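Local coordinates for protein galactonate dehydratase (Zobellia galactanivorans, PDB 5OLC) that is an enzyme of the enolase superfamily, pairing a mandelate racemase-like N-terminal domain with a TIM-barrel-like C-terminal domain, at residues I19-D24 against E342-D347; W53-G58 against D277-G282; Y207-A212 against K240-N245; D300-T305 against L333-L338. One frame throughout, in Å; residues are numbered along the deposited sequence.

Contacts 1 and 2 both join the three-stranded N-terminal sheet to the barrel domain, and their centres lie about 18 Å apart. Contact 4 is within the barrel, its centre about 15 Å from that of contact 2, and the two touch: D277 OD2 and H304 ND1 are 2.8 Å apart in a probable hydrogen bond. This pair resembles the His-Asp couple of mandelate racemase-like barrels, consistent with contacts 2 and 4 bordering the pocket that the family forms between cap and barrel. Contact 3 stands apart on the barrel's outer helices, its centre about 29 Å from that of contact 2 and about 23 Å from that of contact 4, beside a neighbouring subunit.

Contact 1. Residues I19-D24 against E342-D347; sequences ISHKLD and ENALRD
The side-chain oxygen of N343, a residue whose CA lies near the imidazole of H21, takes two backbone N-H groups at the start of helix 344-349. R346 N is 3.1 Å from N343 OD1 and reaches it from above the carbonyl plane, while L345 N gives the same oxygen a weaker, more bent bond. Asparagine suits this N-cap, since its short amide can fold back over the first turn and satisfy N-H groups that have no earlier helical carbonyl. The turn so fixed presents A344 and L345 to strand 11-22. A344 CB sits almost on the axis of the H21 ring, 3.5 Å from its centroid and only 8° off the normal, a CH-pi contact that a small methyl can make without pushing helix and strand apart. L345 branches to two places: CD1 approaches the edge of the same ring, 3.6 Å from H21 CD2, and CD2 rests on the backbone of I19 and S20. I19 places CG1 between its backbone N and carbonyl carbon (chi1 53°), and its CD1 then runs alongside L345 as far as CB, at 3.7 Å. I19 and H21 share the strand face turned to the helix, whereas S20 points away and bonds K38 of the adjacent strand. Y381 of helix 375-381 packs beside both H21 and A344. Behind the interface, R346 NH1 and D347 OD2 form a salt bridge. Apolar packing of a capped helix start on an edge strand here joins N-terminal and barrel domains, the two-domain plan typical of the enolase superfamily.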
loop_
_atom_site.group_PDB
_atom_site.type_symbol
_atom_site.label_atom_id
_atom_site.label_comp_id
_atom_site.label_asym_id
_atom_site.label_seq_id
_atom_site.Cartn_x
_atom_site.Cartn_y
_atom_site.Cartn_z
ATOM N N ILE A 19 -41.019 26.806 4.340
ATOM C CA ILE A 19 -42.317 26.453 4.901
ATOM C C ILE A 19 -42.119 25.827 6.279
ATOM O O ILE A 19 -41.260 24.957 6.442
ATOM C CB ILE A 19 -43.200 25.626 3.914
ATOM C CG1 ILE A 19 -42.461 24.375 3.356
ATOM C CG2 ILE A 19 -43.699 26.533 2.783
ATOM C CD1 ILE A 19 -43.348 23.266 2.711
ATOM N N SER A 20 -42.865 26.331 7.284
ATOM C CA SER A 20 -42.763 25.903 8.681
ATOM C C SER A 20 -44.046 25.264 9.253
ATOM O O SER A 20 -45.145 25.663 8.865
ATOM C CB SER A 20 -42.340 27.089 9.542
ATOM O OG SER A 20 -41.974 26.662 10.845
ATOM N N HIS A 21 -43.905 24.283 10.182
ATOM C CA HIS A 21 -45.024 23.597 10.865
ATOM C C HIS A 21 -44.561 22.842 12.130
ATOM O O HIS A 21 -43.626 22.049 12.048
ATOM C CB HIS A 21 -45.823 22.696 9.887
ATOM C CG HIS A 21 -46.221 21.348 10.406
ATOM N ND1 HIS A 21 -47.291 21.190 11.270
ATOM C CD2 HIS A 21 -45.703 20.130 10.126
ATOM C CE1 HIS A 21 -47.369 19.888 11.510
ATOM N NE2 HIS A 21 -46.440 19.210 10.836
ATOM N N LYS A 22 -45.214 23.095 13.290
ATOM C CA LYS A 22 -44.914 22.455 14.583
ATOM C C LYS A 22 -45.945 21.369 14.890
ATOM O O LYS A 22 -47.133 21.605 14.673
ATOM C CB LYS A 22 -44.909 23.500 15.711
ATOM N N LEU A 23 -45.517 20.187 15.382
ATOM C CA LEU A 23 -46.472 19.110 15.687
ATOM C C LEU A 23 -46.466 18.692 17.169
ATOM O O LEU A 23 -47.427 18.999 17.883
ATOM C CB LEU A 23 -46.271 17.903 14.759
ATOM N N ASP A 24 -45.386 17.975 17.610
ATOM C CA ASP A 24 -45.090 17.463 18.967
ATOM C C ASP A 24 -43.806 16.613 18.973
ATOM O O ASP A 24 -42.795 17.006 19.550
ATOM C CB ASP A 24 -46.277 16.694 19.606
ATOM C CG ASP A 24 -46.827 15.548 18.784
ATOM O OD1 ASP A 24 -46.227 14.459 18.817
ATOM O OD2 ASP A 24 -47.902 15.722 18.170
ATOM N N GLU A 342 -45.424 12.228 11.105
ATOM C CA GLU A 342 -46.380 13.327 10.991
ATOM C C GLU A 342 -45.731 14.480 10.237
ATOM O O GLU A 342 -44.727 15.037 10.698
ATOM C CB GLU A 342 -46.881 13.765 12.377
ATOM C CG GLU A 342 -48.170 13.076 12.794
ATOM C CD GLU A 342 -48.053 11.724 13.477
ATOM O OE1 GLU A 342 -48.349 11.648 14.692
ATOM O OE2 GLU A 342 -47.764 10.724 12.779
ATOM N N ASN A 343 -46.276 14.796 9.052
ATOM C CA ASN A 343 -45.747 15.869 8.218
ATOM C C ASN A 343 -46.819 16.543 7.382
ATOM O O ASN A 343 -47.211 16.054 6.318
ATOM C CB ASN A 343 -44.578 15.389 7.362
ATOM C CG ASN A 343 -43.657 16.480 6.879
ATOM O OD1 ASN A 343 -44.022 17.656 6.747
ATOM N ND2 ASN A 343 -42.455 16.079 6.511
ATOM N N ALA A 344 -47.276 17.691 7.876
ATOM C CA ALA A 344 -48.282 18.506 7.228
ATOM C C ALA A 344 -47.697 19.224 6.013
ATOM O O ALA A 344 -48.430 19.466 5.066
ATOM C CB ALA A 344 -48.855 19.508 8.213
ATOM N N LEU A 345 -46.393 19.549 6.012
ATOM C CA LEU A 345 -45.775 20.241 4.866
ATOM C C LEU A 345 -45.631 19.307 3.676
ATOM O O LEU A 345 -45.770 19.725 2.526
ATOM C CB LEU A 345 -44.430 20.832 5.248
ATOM C CG LEU A 345 -44.432 21.533 6.579
ATOM C CD1 LEU A 345 -43.389 20.968 7.462
ATOM C CD2 LEU A 345 -44.292 23.019 6.423
ATOM N N ARG A 346 -45.388 18.027 3.967
ATOM C CA ARG A 346 -45.271 16.983 2.963
ATOM C C ARG A 346 -46.654 16.607 2.427
ATOM O O ARG A 346 -46.828 16.542 1.211
ATOM C CB ARG A 346 -44.540 15.766 3.561
ATOM C CG ARG A 346 -44.576 14.481 2.744
ATOM C CD ARG A 346 -45.332 13.392 3.474
ATOM N NE ARG A 346 -44.597 12.937 4.650
ATOM C CZ ARG A 346 -45.070 12.090 5.555
ATOM N NH1 ARG A 346 -46.290 11.579 5.426
ATOM N NH2 ARG A 346 -44.323 11.734 6.587
ATOM N N ASP A 347 -47.636 16.382 3.317
ATOM C CA ASP A 347 -48.961 15.936 2.896
ATOM C C ASP A 347 -49.946 17.059 2.477
ATOM O O ASP A 347 -50.871 16.776 1.708
ATOM C CB ASP A 347 -49.570 15.024 3.962
ATOM C CG ASP A 347 -48.857 13.682 4.039
ATOM O OD1 ASP A 347 -48.650 13.052 2.971
ATOM O OD2 ASP A 347 -48.502 13.264 5.158
#

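Contact 2. Residues W53-G58 against D277-G282; sequences WGEGYG and DICAAG
Strand 51-56 runs out over the short, weakly bonded helix 278-281, with the CA atoms of G56 and C279 4.6 Å apart and Y57 N giving a 2.8 Å hydrogen bond to C279 O. G56 adds a CA-H...O contact to the same oxygen. C279 is small enough to pack directly against the strand backbone: its SG lies 3.3 Å from E55 O and also meets E55 CB. Y57 sends its ring away from its own backbone N (chi1 179°), which carries it across D277. There the carboxylate stacks over one face of the phenol, the planes 22° apart, with OD2 3.9 Å above the ring and offset toward its rim. Y57 CB meanwhile packs against C279 CB, at 3.8 Å, and against the methyl of A280. D277 has several tasks: OD1 makes a weak N-cap bond to C279 N, its carbonyl accepts from A280 N and A281 N, and OD2 also serves H304, whose ring meets that of Y57 edge-to-face. The extended E55 side chain ends with OE1 bonded to T308 OG1 and A311 N near the start of helix 309-321. Strand 36-46 packs against E55, while I278 rests on barrel helices 283-296 and 309-321 and C279 on A311 of the latter.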
loop_
_atom_site.group_PDB
_atom_site.type_symbol
_atom_site.label_atom_id
_atom_site.label_comp_id
_atom_site.label_asym_id
_atom_site.label_seq_id
_atom_site.Cartn_x
_atom_site.Cartn_y
_atom_site.Cartn_z
ATOM N N TRP A 53 -40.810 22.389 -9.795
ATOM C CA TRP A 53 -40.692 22.359 -8.333
ATOM C C TRP A 53 -39.453 21.563 -7.847
ATOM O O TRP A 53 -39.180 20.459 -8.319
ATOM C CB TRP A 53 -42.003 21.860 -7.680
ATOM C CG TRP A 53 -43.100 22.882 -7.647
ATOM C CD1 TRP A 53 -44.237 22.892 -8.404
ATOM C CD2 TRP A 53 -43.156 24.058 -6.823
ATOM N NE1 TRP A 53 -45.006 23.998 -8.094
ATOM C CE2 TRP A 53 -44.357 24.739 -7.138
ATOM C CE3 TRP A 53 -42.324 24.587 -5.822
ATOM C CZ2 TRP A 53 -44.743 25.914 -6.485
ATOM C CZ3 TRP A 53 -42.698 25.759 -5.198
ATOM C CH2 TRP A 53 -43.901 26.404 -5.520
ATOM N N GLY A 54 -38.711 22.164 -6.928
ATOM C CA GLY A 54 -37.500 21.586 -6.353
ATOM C C GLY A 54 -37.468 21.665 -4.847
ATOM O O GLY A 54 -38.314 22.315 -4.245
ATOM N N GLU A 55 -36.499 21.003 -4.239
ATOM C CA GLU A 55 -36.346 20.930 -2.795
ATOM C C GLU A 55 -34.869 20.741 -2.415
ATOM O O GLU A 55 -34.128 20.033 -3.101
ATOM C CB GLU A 55 -37.183 19.746 -2.265
ATOM C CG GLU A 55 -37.373 19.672 -0.762
ATOM C CD GLU A 55 -38.419 18.650 -0.350
ATOM O OE1 GLU A 55 -39.226 18.240 -1.211
ATOM O OE2 GLU A 55 -38.419 18.237 0.831
ATOM N N GLY A 56 -34.480 21.398 -1.330
ATOM C CA GLY A 56 -33.160 21.307 -0.721
ATOM C C GLY A 56 -33.273 20.663 0.648
ATOM O O GLY A 56 -34.282 20.868 1.333
ATOM N N TYR A 57 -32.279 19.833 1.034
ATOM C CA TYR A 57 -32.304 19.148 2.330
ATOM C C TYR A 57 -31.291 19.745 3.297
ATOM O O TYR A 57 -30.104 19.840 2.960
ATOM C CB TYR A 57 -32.115 17.626 2.180
ATOM C CG TYR A 57 -32.116 16.869 3.492
ATOM C CD1 TYR A 57 -33.306 16.440 4.073
ATOM C CD2 TYR A 57 -30.921 16.537 4.130
ATOM C CE1 TYR A 57 -33.309 15.718 5.272
ATOM C CE2 TYR A 57 -30.911 15.822 5.333
ATOM C CZ TYR A 57 -32.109 15.414 5.902
ATOM O OH TYR A 57 -32.095 14.707 7.082
ATOM N N GLY A 58 -31.776 20.129 4.483
ATOM C CA GLY A 58 -30.974 20.723 5.546
ATOM C C GLY A 58 -31.637 21.902 6.231
ATOM O O GLY A 58 -32.865 21.912 6.353
ATOM N N ASP A 277 -28.647 11.746 -0.517
ATOM C CA ASP A 277 -29.945 12.408 -0.566
ATOM C C ASP A 277 -29.898 13.312 -1.795
ATOM O O ASP A 277 -28.984 14.138 -1.924
ATOM C CB ASP A 277 -30.233 13.213 0.717
ATOM C CG ASP A 277 -31.671 13.708 0.841
ATOM O OD1 ASP A 277 -32.090 14.548 0.004
ATOM O OD2 ASP A 277 -32.365 13.283 1.796
ATOM N N ILE A 278 -30.859 13.127 -2.720
ATOM C CA ILE A 278 -30.921 13.878 -3.982
ATOM C C ILE A 278 -30.893 15.378 -3.725
ATOM O O ILE A 278 -30.078 16.077 -4.318
ATOM C CB ILE A 278 -32.109 13.412 -4.877
ATOM C CG1 ILE A 278 -31.918 11.931 -5.328
ATOM C CG2 ILE A 278 -32.283 14.307 -6.094
ATOM C CD1 ILE A 278 -33.106 11.025 -5.151
ATOM N N CYS A 279 -31.685 15.824 -2.735
ATOM C CA CYS A 279 -31.896 17.206 -2.281
ATOM C C CYS A 279 -30.705 17.802 -1.506
ATOM O O CYS A 279 -30.735 18.984 -1.137
ATOM C CB CYS A 279 -33.194 17.293 -1.477
ATOM S SG CYS A 279 -34.682 16.835 -2.417
ATOM N N ALA A 280 -29.648 17.013 -1.304
ATOM C CA ALA A 280 -28.467 17.465 -0.570
ATOM C C ALA A 280 -27.137 17.269 -1.338
ATOM O O ALA A 280 -26.360 18.223 -1.447
ATOM C CB ALA A 280 -28.408 16.769 0.779
ATOM N N ALA A 281 -26.909 16.047 -1.902
ATOM C CA ALA A 281 -25.681 15.603 -2.583
ATOM C C ALA A 281 -25.325 16.308 -3.933
ATOM O O ALA A 281 -24.173 16.228 -4.384
ATOM C CB ALA A 281 -25.725 14.093 -2.780
ATOM N N GLY A 282 -26.298 16.974 -4.553
ATOM C CA GLY A 282 -26.099 17.668 -5.827
ATOM C C GLY A 282 -27.215 17.512 -6.843
ATOM O O GLY A 282 -26.995 17.738 -8.038
#

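Contact 3. Residues Y207-A212 against K240-N245; sequences YCYKEA and KRLRQN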
loop_
_atom_site.group_PDB
_atom_site.type_symbol
_atom_site.label_atom_id
_atom_site.label_comp_id
_atom_site.label_asym_id
_atom_site.label_seq_id
_atom_site.Cartn_x
_atom_site.Cartn_y
_atom_site.Cartn_z
ATOM N N TYR A 207 -23.500 6.687 17.828
ATOM C CA TYR A 207 -22.628 5.666 18.388
ATOM C C TYR A 207 -21.198 5.734 17.865
ATOM O O TYR A 207 -20.950 6.260 16.779
ATOM C CB TYR A 207 -23.216 4.263 18.172
ATOM C CG TYR A 207 -24.427 3.962 19.024
ATOM C CD1 TYR A 207 -24.320 3.845 20.404
ATOM C CD2 TYR A 207 -25.670 3.733 18.445
ATOM C CE1 TYR A 207 -25.426 3.538 21.192
ATOM C CE2 TYR A 207 -26.783 3.414 19.222
ATOM C CZ TYR A 207 -26.656 3.325 20.596
ATOM O OH TYR A 207 -27.744 3.038 21.373
ATOM N N CYS A 208 -20.260 5.213 18.670
ATOM C CA CYS A 208 -18.835 5.115 18.367
ATOM C C CYS A 208 -18.570 3.664 17.995
ATOM O O CYS A 208 -19.412 2.810 18.275
ATOM C CB CYS A 208 -17.991 5.548 19.567
ATOM S SG CYS A 208 -18.493 7.129 20.302
ATOM N N TYR A 209 -17.417 3.376 17.369
ATOM C CA TYR A 209 -17.061 2.027 16.932
ATOM C C TYR A 209 -17.321 0.924 17.978
ATOM O O TYR A 209 -17.941 -0.077 17.629
ATOM C CB TYR A 209 -15.616 1.959 16.413
ATOM C CG TYR A 209 -15.198 0.562 16.006
ATOM C CD1 TYR A 209 -15.861 -0.117 14.984
ATOM C CD2 TYR A 209 -14.157 -0.093 16.657
ATOM C CE1 TYR A 209 -15.506 -1.416 14.631
ATOM C CE2 TYR A 209 -13.782 -1.387 16.301
ATOM C CZ TYR A 209 -14.457 -2.042 15.284
ATOM O OH TYR A 209 -14.095 -3.315 14.931
ATOM N N LYS A 210 -16.878 1.117 19.240
ATOM C CA LYS A 210 -17.069 0.160 20.344
ATOM C C LYS A 210 -18.564 -0.040 20.683
ATOM O O LYS A 210 -18.989 -1.153 21.005
ATOM C CB LYS A 210 -16.315 0.623 21.607
ATOM C CG LYS A 210 -14.789 0.455 21.566
ATOM C CD LYS A 210 -14.144 0.651 22.950
ATOM C CE LYS A 210 -13.971 2.101 23.366
ATOM N NZ LYS A 210 -13.925 2.269 24.846
ATOM N N GLU A 211 -19.340 1.049 20.626
ATOM C CA GLU A 211 -20.771 1.056 20.914
ATOM C C GLU A 211 -21.578 0.457 19.763
ATOM O O GLU A 211 -22.633 -0.142 20.000
ATOM C CB GLU A 211 -21.237 2.492 21.200
ATOM C CG GLU A 211 -20.854 2.992 22.585
ATOM C CD GLU A 211 -20.950 4.484 22.843
ATOM O OE1 GLU A 211 -21.081 5.265 21.873
ATOM O OE2 GLU A 211 -20.850 4.878 24.027
ATOM N N ALA A 212 -21.077 0.625 18.520
ATOM C CA ALA A 212 -21.703 0.146 17.293
ATOM C C ALA A 212 -21.626 -1.369 17.151
ATOM O O ALA A 212 -22.666 -1.974 16.888
ATOM C CB ALA A 212 -21.095 0.837 16.082
ATOM N N LYS A 240 -15.449 0.699 7.951
ATOM C CA LYS A 240 -14.716 -0.448 7.397
ATOM C C LYS A 240 -14.543 -1.580 8.410
ATOM O O LYS A 240 -14.825 -2.730 8.069
ATOM C CB LYS A 240 -13.351 -0.029 6.813
ATOM C CG LYS A 240 -12.748 -1.106 5.907
ATOM C CD LYS A 240 -11.429 -0.706 5.285
ATOM C CE LYS A 240 -11.000 -1.730 4.261
ATOM N NZ LYS A 240 -10.080 -1.150 3.246
ATOM N N ARG A 241 -14.083 -1.248 9.649
ATOM C CA ARG A 241 -13.874 -2.204 10.751
ATOM C C ARG A 241 -15.205 -2.863 11.151
ATOM O O ARG A 241 -15.264 -4.079 11.322
ATOM C CB ARG A 241 -13.269 -1.499 11.982
ATOM C CG ARG A 241 -11.741 -1.340 12.036
ATOM C CD ARG A 241 -11.234 -0.968 13.445
ATOM N NE ARG A 241 -11.986 0.141 14.058
ATOM C CZ ARG A 241 -11.582 1.408 14.116
ATOM N NH1 ARG A 241 -10.399 1.760 13.623
ATOM N NH2 ARG A 241 -12.353 2.332 14.678
ATOM N N LEU A 242 -16.268 -2.051 11.292
ATOM C CA LEU A 242 -17.604 -2.506 11.675
ATOM C C LEU A 242 -18.141 -3.512 10.672
ATOM O O LEU A 242 -18.690 -4.542 11.069
ATOM C CB LEU A 242 -18.554 -1.313 11.825
ATOM C CG LEU A 242 -19.914 -1.594 12.435
ATOM C CD1 LEU A 242 -19.800 -2.162 13.816
ATOM C CD2 LEU A 242 -20.695 -0.361 12.527
ATOM N N ARG A 243 -17.926 -3.231 9.375
ATOM C CA ARG A 243 -18.306 -4.081 8.247
ATOM C C ARG A 243 -17.599 -5.446 8.361
ATOM O O ARG A 243 -18.211 -6.482 8.094
ATOM C CB ARG A 243 -17.892 -3.381 6.945
ATOM C CG ARG A 243 -18.871 -3.538 5.804
ATOM C CD ARG A 243 -18.261 -2.979 4.550
ATOM N NE ARG A 243 -18.897 -3.522 3.353
ATOM C CZ ARG A 243 -18.428 -3.337 2.127
ATOM N NH1 ARG A 243 -17.311 -2.650 1.935
ATOM N NH2 ARG A 243 -19.069 -3.847 1.080
ATOM N N GLN A 244 -16.318 -5.434 8.795
ATOM C CA GLN A 244 -15.469 -6.618 8.975
ATOM C C GLN A 244 -15.880 -7.446 10.190
ATOM O O GLN A 244 -15.720 -8.662 10.165
ATOM C CB GLN A 244 -13.982 -6.216 9.093
ATOM C CG GLN A 244 -13.357 -5.761 7.770
ATOM C CD GLN A 244 -11.994 -5.096 7.866
ATOM O OE1 GLN A 244 -11.522 -4.696 8.940
ATOM N NE2 GLN A 244 -11.343 -4.933 6.720
ATOM N N ASN A 245 -16.409 -6.798 11.243
ATOM C CA ASN A 245 -16.768 -7.448 12.505
ATOM C C ASN A 245 -18.274 -7.776 12.692
ATOM O O ASN A 245 -18.625 -8.418 13.690
ATOM C CB ASN A 245 -16.237 -6.618 13.673
ATOM C CG ASN A 245 -14.775 -6.876 13.993
ATOM O OD1 ASN A 245 -14.421 -7.119 15.149
ATOM N ND2 ASN A 245 -13.867 -6.713 13.025
#
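One face of the Y209 ring carries the side chain of R241, whose NE stands 3.2 Å above the ring plane toward the rim, while L242 CA lies at the ring's edge; Y209 CB in turn meets the edge of the guanidinium. The two residues belong to successive outer helices of the TIM-barrel-like domain, 209-219 and 236-245, which strand 224-228 links in the sequence. Ring and guanidinium are tilted 67° apart, yet R241 CZ is 4.2 Å from the ring centroid and 21° off the normal, a cation-pi contact; the CD methylene adds an off-centre CH-pi contact. A bend at chi3 folds the arginine back across the tyrosine. Its NH1 forms a salt bridge with D269 of a second subunit, so this arginine serves both the helix pair and the assembly; D272 of that subunit packs on Y209. Tyrosine fits a place half buried between helices, giving a broad face to a cation. Deeper in, A212 CB packs against L242 CD2: the small alanine lets the helices approach, and L242, its CG anti to its backbone N, reaches P230 and I250 as well. C208 stands at the N-cap position of helix 209-219, and its N makes a weak bond to E211 OE1. At the far end of the phenol, Y209 OH packs 3.7 Å from N245 CG, with the amide plane turned 74° from the ring.

Contact 4. Residues D300-T305 against L333-L338; sequences DLVPHT and LPTMEL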
loop_
_atom_site.group_PDB
_atom_site.type_symbol
_atom_site.label_atom_id
_atom_site.label_comp_id
_atom_site.label_asym_id
_atom_site.label_seq_id
_atom_site.Cartn_x
_atom_site.Cartn_y
_atom_site.Cartn_z
ATOM N N ASP A 300 -24.327 -1.067 -3.763
ATOM C CA ASP A 300 -25.761 -0.770 -3.900
ATOM C C ASP A 300 -26.040 0.685 -3.553
ATOM O O ASP A 300 -25.305 1.284 -2.762
ATOM C CB ASP A 300 -26.610 -1.653 -2.965
ATOM C CG ASP A 300 -26.329 -3.132 -3.030
ATOM O OD1 ASP A 300 -25.232 -3.549 -2.583
ATOM O OD2 ASP A 300 -27.236 -3.889 -3.449
ATOM N N LEU A 301 -27.125 1.235 -4.130
ATOM C CA LEU A 301 -27.600 2.603 -3.899
ATOM C C LEU A 301 -29.065 2.598 -3.538
ATOM O O LEU A 301 -29.899 2.125 -4.313
ATOM C CB LEU A 301 -27.390 3.506 -5.128
ATOM C CG LEU A 301 -27.166 4.973 -4.835
ATOM C CD1 LEU A 301 -26.256 5.587 -5.882
ATOM C CD2 LEU A 301 -28.477 5.726 -4.718
ATOM N N VAL A 302 -29.377 3.123 -2.356
ATOM C CA VAL A 302 -30.739 3.320 -1.874
ATOM C C VAL A 302 -30.666 4.770 -1.458
ATOM O O VAL A 302 -29.884 5.057 -0.557
ATOM C CB VAL A 302 -31.154 2.395 -0.691
ATOM C CG1 VAL A 302 -32.583 2.714 -0.229
ATOM C CG2 VAL A 302 -31.010 0.915 -1.048
ATOM N N PRO A 303 -31.332 5.728 -2.130
ATOM C CA PRO A 303 -31.172 7.125 -1.713
ATOM C C PRO A 303 -31.814 7.457 -0.367
ATOM O O PRO A 303 -32.663 6.707 0.136
ATOM C CB PRO A 303 -31.772 7.911 -2.880
ATOM C CG PRO A 303 -32.768 7.011 -3.466
ATOM C CD PRO A 303 -32.272 5.606 -3.263
ATOM N N HIS A 304 -31.366 8.558 0.238
ATOM C CA HIS A 304 -31.931 9.043 1.487
ATOM C C HIS A 304 -33.032 10.036 1.090
ATOM O O HIS A 304 -32.805 10.862 0.194
ATOM C CB HIS A 304 -30.846 9.717 2.345
ATOM C CG HIS A 304 -31.349 10.261 3.653
ATOM N ND1 HIS A 304 -31.504 11.631 3.863
ATOM C CD2 HIS A 304 -31.712 9.603 4.781
ATOM C CE1 HIS A 304 -31.963 11.755 5.100
ATOM N NE2 HIS A 304 -32.108 10.564 5.692
ATOM N N THR A 305 -34.243 9.904 1.692
ATOM C CA THR A 305 -35.386 10.797 1.429
ATOM C C THR A 305 -36.122 11.154 2.712
ATOM O O THR A 305 -36.660 10.268 3.381
ATOM C CB THR A 305 -36.351 10.296 0.324
ATOM O OG1 THR A 305 -36.016 8.975 -0.118
ATOM C CG2 THR A 305 -36.416 11.246 -0.852
ATOM N N LEU A 333 -37.256 -6.388 -6.834
ATOM C CA LEU A 333 -37.904 -5.104 -6.535
ATOM C C LEU A 333 -37.061 -4.169 -5.668
ATOM O O LEU A 333 -36.733 -4.539 -4.536
ATOM C CB LEU A 333 -39.297 -5.276 -5.886
ATOM C CG LEU A 333 -40.463 -5.668 -6.782
ATOM C CD1 LEU A 333 -41.670 -6.005 -5.951
ATOM C CD2 LEU A 333 -40.811 -4.569 -7.771
ATOM N N PRO A 334 -36.786 -2.924 -6.132
ATOM C CA PRO A 334 -35.984 -1.991 -5.320
ATOM C C PRO A 334 -36.770 -1.321 -4.201
ATOM O O PRO A 334 -37.996 -1.356 -4.235
ATOM C CB PRO A 334 -35.532 -0.959 -6.347
ATOM C CG PRO A 334 -36.628 -0.921 -7.324
ATOM C CD PRO A 334 -37.124 -2.328 -7.439
ATOM N N THR A 335 -36.063 -0.698 -3.221
ATOM C CA THR A 335 -36.660 0.071 -2.110
ATOM C C THR A 335 -36.167 1.528 -2.130
ATOM O O THR A 335 -35.170 1.846 -2.792
ATOM C CB THR A 335 -36.383 -0.533 -0.710
ATOM O OG1 THR A 335 -35.008 -0.366 -0.354
ATOM C CG2 THR A 335 -36.822 -1.979 -0.571
ATOM N N MET A 336 -36.869 2.401 -1.383
ATOM C CA MET A 336 -36.540 3.815 -1.199
ATOM C C MET A 336 -37.089 4.300 0.140
ATOM O O MET A 336 -37.957 3.634 0.716
ATOM C CB MET A 336 -37.048 4.670 -2.363
ATOM C CG MET A 336 -38.540 4.897 -2.348
ATOM S SD MET A 336 -39.038 6.104 -3.564
ATOM C CE MET A 336 -40.670 6.290 -3.113
ATOM N N GLU A 337 -36.590 5.447 0.636
ATOM C CA GLU A 337 -37.036 5.975 1.922
ATOM C C GLU A 337 -38.386 6.683 1.838
ATOM O O GLU A 337 -38.496 7.765 1.255
ATOM C CB GLU A 337 -35.964 6.868 2.585
ATOM C CG GLU A 337 -36.213 7.113 4.066
ATOM C CD GLU A 337 -35.056 7.637 4.894
ATOM O OE1 GLU A 337 -33.888 7.288 4.598
ATOM O OE2 GLU A 337 -35.330 8.331 5.901
ATOM N N LEU A 338 -39.403 6.077 2.469
ATOM C CA LEU A 338 -40.735 6.658 2.529
ATOM C C LEU A 338 -41.061 7.073 3.967
ATOM O O LEU A 338 -41.474 6.229 4.770
ATOM C CB LEU A 338 -41.783 5.685 1.959
ATOM C CG LEU A 338 -43.155 6.269 1.602
ATOM C CD1 LEU A 338 -43.097 7.139 0.342
ATOM C CD2 LEU A 338 -44.153 5.175 1.401
#
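From its CB onward E337 runs past the backbone of T305 toward H304, linking strand 337-339 of the TIM-barrel-like fold to the segment that follows strand 300-301. CB meets T305 OG1 at 3.4 Å, and CG passes 3.3 Å from T305 O. With CG anti to the backbone N (chi1 -164°) and the chain extended beyond it, the carboxylate arrives beside the imidazole, the two planes 85° apart. OE1 approaches H304 CD2 at 3.2 Å and is paired with K172 of strand 170-174. OE2 lies 3.4 Å from T305 O, two acceptors without a bond between them. A glutamate suits the place because its length carries the carboxylate past T305 to H304, whose ND1 is partnered by D277, and to K172. Helix 309-321 connects the two segments in the chain; its V319 touches P303 and M336, and strand 136-142 pairs in parallel with 337-339. Further back, V302 CG1 packs against T335, 3.7 Å from its carbonyl O. T305 OG1 gives E337 O a 3.1 Å hydrogen bond that lies in the carbonyl plane, on a lone pair.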